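Local coordinates for protein acyl-CoA dehydrogenase (Slackia heliotrinireducens, PDB 4RM7) that belongs to the acyl-CoA dehydrogenase family, with helical N- and C-terminal domains flanking a beta-sheet middle domain, and assembles from four chains, at residues A[6-10]-A[11-15]; A[47-51]-A[52-56]. All blocks are in the same frame, centred on the assembly; numbering follows the deposited sequence.

Interaction 1 (A[6-10]-A[11-15])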
loop_
_atom_site.group_PDB
_atom_site.type_symbol
_atom_site.label_atom_id
_atom_site.label_comp_id
_atom_site.label_asym_id
_atom_site.label_seq_id
_atom_site.Cartn_x
_atom_site.Cartn_y
_atom_site.Cartn_z
ATOM N N ASP A 6 6.300 18.027 25.523
ATOM C CA ASP A 6 6.929 19.322 25.290
ATOM C C ASP A 6 6.227 19.927 24.080
ATOM O O ASP A 6 6.089 19.263 23.051
ATOM C CB ASP A 6 8.435 19.184 25.041
ATOM C CG ASP A 6 9.124 18.282 26.058
ATOM O OD1 ASP A 6 10.101 17.596 25.678
ATOM O OD2 ASP A 6 8.694 18.260 27.235
ATOM N N GLY A 7 5.758 21.166 24.200
ATOM C CA GLY A 7 5.011 21.792 23.116
ATOM C C GLY A 7 3.580 22.104 23.505
ATOM O O GLY A 7 2.931 22.949 22.894
ATOM N N LEU A 8 3.083 21.387 24.509
ATOM C CA LEU A 8 1.864 21.758 25.216
ATOM C C LEU A 8 2.195 22.812 26.261
ATOM O O LEU A 8 3.298 22.829 26.801
ATOM C CB LEU A 8 1.242 20.554 25.913
ATOM C CG LEU A 8 0.886 19.320 25.100
ATOM C CD1 LEU A 8 0.312 18.272 26.035
ATOM C CD2 LEU A 8 -0.100 19.708 24.021
ATOM N N SER A 9 1.231 23.667 26.573
ATOM C CA SER A 9 1.394 24.637 27.643
ATOM C C SER A 9 1.401 23.920 28.984
ATOM O O SER A 9 1.008 22.756 29.045
ATOM C CB SER A 9 0.263 25.650 27.589
ATOM O OG SER A 9 -0.964 24.983 27.843
ATOM N N ARG A 10 1.834 24.598 30.052
ATOM C CA ARG A 10 1.718 24.041 31.405
ATOM C C ARG A 10 0.288 23.655 31.741
ATOM O O ARG A 10 0.056 22.605 32.345
ATOM C CB ARG A 10 2.182 25.024 32.467
ATOM C CG ARG A 10 3.646 25.115 32.612
ATOM C CD ARG A 10 4.186 24.395 33.825
ATOM N NE ARG A 10 5.632 24.482 33.720
ATOM C CZ ARG A 10 6.358 25.449 34.261
ATOM N NH1 ARG A 10 7.672 25.460 34.082
ATOM N NH2 ARG A 10 5.775 26.383 35.001
ATOM N N ASP A 11 -0.657 24.528 31.383
ATOM C CA ASP A 11 -2.073 24.292 31.659
ATOM C C ASP A 11 -2.545 23.013 30.978
ATOM O O ASP A 11 -3.151 22.161 31.618
ATOM C CB ASP A 11 -2.931 25.480 31.218
ATOM C CG ASP A 11 -2.745 26.698 32.111
ATOM O OD1 ASP A 11 -2.480 26.523 33.317
ATOM O OD2 ASP A 11 -2.859 27.834 31.605
ATOM N N GLU A 12 -2.236 22.875 29.691
ATOM C CA GLU A 12 -2.554 21.661 28.952
ATOM C C GLU A 12 -1.897 20.422 29.578
ATOM O O GLU A 12 -2.523 19.360 29.690
ATOM C CB GLU A 12 -2.139 21.823 27.491
ATOM C CG GLU A 12 -3.064 22.790 26.716
ATOM C CD GLU A 12 -2.440 23.339 25.427
ATOM O OE1 GLU A 12 -1.228 23.131 25.198
ATOM O OE2 GLU A 12 -3.162 23.989 24.637
ATOM N N GLN A 13 -0.650 20.554 30.013
ATOM C CA GLN A 13 0.028 19.429 30.632
ATOM C C GLN A 13 -0.605 19.035 31.966
ATOM O O GLN A 13 -0.681 17.848 32.295
ATOM C CB GLN A 13 1.506 19.748 30.831
ATOM C CG GLN A 13 2.311 19.729 29.558
ATOM C CD GLN A 13 3.663 20.403 29.703
ATOM O OE1 GLN A 13 4.096 20.738 30.812
ATOM N NE2 GLN A 13 4.338 20.616 28.577
ATOM N N ARG A 14 -1.050 20.019 32.743
ATOM C CA ARG A 14 -1.680 19.703 34.024
ATOM C C ARG A 14 -2.993 18.943 33.801
ATOM O O ARG A 14 -3.304 17.995 34.536
ATOM C CB ARG A 14 -1.936 20.966 34.849
ATOM C CG ARG A 14 -0.733 21.468 35.591
ATOM C CD ARG A 14 -1.134 22.425 36.702
ATOM N NE ARG A 14 0.004 22.771 37.563
ATOM C CZ ARG A 14 0.756 23.855 37.409
ATOM N NH1 ARG A 14 0.511 24.702 36.416
ATOM N NH2 ARG A 14 1.761 24.090 38.240
ATOM N N LEU A 15 -3.743 19.371 32.786
ATOM C CA LEU A 15 -4.974 18.696 32.384
ATOM C C LEU A 15 -4.708 17.213 32.136
ATOM O O LEU A 15 -5.403 16.336 32.674
ATOM C CB LEU A 15 -5.557 19.355 31.131
ATOM C CG LEU A 15 -6.747 18.679 30.446
ATOM C CD1 LEU A 15 -7.971 18.715 31.332
ATOM C CD2 LEU A 15 -7.044 19.352 29.104
#

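Interaction 2 (A[47-51]-A[52-56])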
loop_
_atom_site.group_PDB
_atom_site.type_symbol
_atom_site.label_atom_id
_atom_site.label_comp_id
_atom_site.label_asym_id
_atom_site.label_seq_id
_atom_site.Cartn_x
_atom_site.Cartn_y
_atom_site.Cartn_z
ATOM N N LYS A 47 -19.434 9.127 37.132
ATOM C CA LYS A 47 -19.583 10.335 37.927
ATOM C C LYS A 47 -18.218 10.981 38.183
ATOM O O LYS A 47 -18.088 12.200 38.174
ATOM C CB LYS A 47 -20.295 10.014 39.243
ATOM C CG LYS A 47 -20.230 11.108 40.289
ATOM C CD LYS A 47 -21.208 12.223 39.991
ATOM C CE LYS A 47 -21.387 13.148 41.191
ATOM N NZ LYS A 47 -21.883 14.484 40.743
ATOM N N ALA A 48 -17.192 10.162 38.396
ATOM C CA ALA A 48 -15.865 10.699 38.690
ATOM C C ALA A 48 -15.333 11.487 37.491
ATOM O O ALA A 48 -14.555 12.426 37.652
ATOM C CB ALA A 48 -14.895 9.575 39.083
ATOM N N PHE A 49 -15.766 11.112 36.290
ATOM C CA PHE A 49 -15.313 11.806 35.089
ATOM C C PHE A 49 -15.859 13.229 35.041
ATOM O O PHE A 49 -15.120 14.147 34.727
ATOM C CB PHE A 49 -15.701 11.047 33.814
ATOM C CG PHE A 49 -15.511 11.846 32.561
ATOM C CD1 PHE A 49 -14.264 11.909 31.946
ATOM C CD2 PHE A 49 -16.571 12.558 32.001
ATOM C CE1 PHE A 49 -14.062 12.658 30.781
ATOM C CE2 PHE A 49 -16.388 13.315 30.817
ATOM C CZ PHE A 49 -15.126 13.368 30.212
ATOM N N VAL A 50 -17.137 13.428 35.352
ATOM C CA VAL A 50 -17.671 14.787 35.275
ATOM C C VAL A 50 -17.262 15.596 36.493
ATOM O O VAL A 50 -17.417 16.809 36.506
ATOM C CB VAL A 50 -19.200 14.816 35.143
ATOM C CG1 VAL A 50 -19.616 14.322 33.771
ATOM C CG2 VAL A 50 -19.870 14.019 36.261
ATOM N N ASP A 51 -16.721 14.926 37.496
ATOM C CA ASP A 51 -16.244 15.589 38.696
ATOM C C ASP A 51 -14.785 15.942 38.564
ATOM O O ASP A 51 -14.194 16.491 39.472
ATOM C CB ASP A 51 -16.436 14.704 39.918
ATOM C CG ASP A 51 -17.855 14.684 40.399
ATOM O OD1 ASP A 51 -18.611 15.597 40.043
ATOM O OD2 ASP A 51 -18.216 13.747 41.126
ATOM N N LEU A 52 -14.207 15.624 37.419
ATOM C CA LEU A 52 -12.787 15.806 37.199
ATOM C C LEU A 52 -12.386 17.261 37.232
ATOM O O LEU A 52 -13.154 18.131 36.859
ATOM C CB LEU A 52 -12.397 15.240 35.849
ATOM C CG LEU A 52 -11.773 13.858 35.841
ATOM C CD1 LEU A 52 -11.519 13.425 34.415
ATOM C CD2 LEU A 52 -10.490 13.868 36.638
ATOM N N ASP A 53 -11.174 17.525 37.685
ATOM C CA ASP A 53 -10.663 18.869 37.620
ATOM C C ASP A 53 -10.023 19.023 36.266
ATOM O O ASP A 53 -8.970 18.486 36.007
ATOM C CB ASP A 53 -9.617 19.112 38.701
ATOM C CG ASP A 53 -9.005 20.495 38.616
ATOM O OD1 ASP A 53 -7.933 20.720 39.196
ATOM O OD2 ASP A 53 -9.596 21.368 37.971
ATOM N N PHE A 54 -10.653 19.813 35.420
ATOM C CA PHE A 54 -10.235 19.944 34.051
ATOM C C PHE A 54 -9.317 21.130 33.893
ATOM O O PHE A 54 -9.007 21.532 32.792
ATOM C CB PHE A 54 -11.437 20.029 33.123
ATOM C CG PHE A 54 -12.130 18.719 32.921
ATOM C CD1 PHE A 54 -11.520 17.706 32.230
ATOM C CD2 PHE A 54 -13.386 18.507 33.423
ATOM C CE1 PHE A 54 -12.153 16.502 32.044
ATOM C CE2 PHE A 54 -14.023 17.306 33.245
ATOM C CZ PHE A 54 -13.405 16.302 32.553
ATOM N N ASN A 55 -8.894 21.691 35.013
ATOM C CA ASN A 55 -7.929 22.772 35.011
ATOM C C ASN A 55 -8.430 23.970 34.252
ATOM O O ASN A 55 -7.678 24.640 33.576
ATOM C CB ASN A 55 -6.611 22.303 34.419
ATOM C CG ASN A 55 -5.443 23.144 34.862
ATOM O OD1 ASN A 55 -5.433 23.676 35.961
ATOM N ND2 ASN A 55 -4.448 23.257 34.012
ATOM N N GLY A 56 -9.721 24.216 34.362
ATOM C CA GLY A 56 -10.320 25.438 33.881
ATOM C C GLY A 56 -10.636 25.425 32.412
ATOM O O GLY A 56 -11.162 26.381 31.882
HETATM O O HOH W 1 -15.569 18.764 36.414
#

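Interaction 1 (A[6-10]-A[11-15])
With chi1 at 64°, the OG of Ser-9 lies between its own backbone N and carbonyl carbon, turned to the first turn of the helix; the CG of Glu-12, anti to its carbonyl carbon (chi1 -72°), starts a nearly extended chain that runs back to bring OE1 to the backbone N of Ser-9. The two residues form a capping box. Ser-9 OG accepts from Glu-12 N at 3.1 Å on an almost straight path, and Ser-9 N in turn donates a hydrogen bond to Glu-12 OE1 at 2.9 Å, reaching the carboxylate from above its plane. Ser-9 is thus the N-cap, and the reciprocal bonds satisfy two backbone N-H groups where the helical bonding pattern has yet to begin. That pattern starts at once: Gln-13 N bonds to Ser-9 O, and Arg-14 N lies 2.8 Å from its acceptor, Arg-10 O. A carboxylate at this end of the helix would probably be stabilised by the helix dipole.

Leu-8 backs the box. Its side chain crosses that of Glu-12 at about a right angle, CB standing 3.6 Å from Glu-12 OE1, while on another flank Leu-8 CB touches Gln-13 CG at 3.9 Å. The amide of Gln-13 reaches past Leu-8, its NE2 bonding to the carbonyl O of Tyr-5, which ties the incoming chain to the first turn.

The cap opens helix 10-26 at the surface of the N-terminal domain. Leu-8 and Glu-12 rest on Phe-71 of helix 70-84, Glu-12 also touches Leu-75 there, and Leu-15 packs on Ala-72 of the same helix.

Interaction 2 (A[47-51]-A[52-56])
Phe-54 points the edge of its ring at the face of Phe-49, a T-shaped pair with planes at 73° and centroids 5.7 Å apart. The touching atom is Phe-54 CZ, which stands over the Phe-49 ring toward its rim, 4.1 Å from Phe-49 CE1. Phe-49 can offer that face because its CG is anti to the backbone N (chi1 168°), which carries the ring to the end of the helix.

Leu-52 fills the angle between the two rings. Its CD1 meets Phe-49 CD1 at 4.0 Å, the two side chains crossing obliquely, and its CB lies over one face of Phe-54 near the rim. Leu-52 N bonds to Phe-49 O at 3.2 Å, coming from well above the carbonyl plane as the chain leaves the helix. A water then bridges the exit, donating to Val-50 O and to Leu-52 O. Farther on, Asp-53 OD2 accepts from Asn-55 N at 3.1 Å, an Asx turn with Phe-54 at its middle.

The aromatic pair marks where helix 43-50 gives way to the loop leading to helix 70-84. Both rings pack on Val-76 of that helix, and Phe-49 also stacks with Phe-90 and touches Tyr-22 of helix 10-26 and Tyr-116 of helix 106-119, placing it in the helical core.

In the fold
Interactions 1 and 2 mark opposite events in the helical N-terminal domain: 6-15 begins helix 10-26, whereas 47-56 leaves helix 43-50. They follow in series along the chain, with centres about 17 Å apart, yet meet directly. Asn-55, whose backbone N closes the Asx turn, has ND2 2.9 Å from Asp-11 O, a probable hydrogen bond, and 3.5 Å from Arg-14 CB. Beside it, Leu-15 CD1 packs against Phe-54 O at 3.3 Å. The loop of interaction 2 is thereby laid along the first turns of the helix started by interaction 1, and helix 70-84 receives apolar side chains from both.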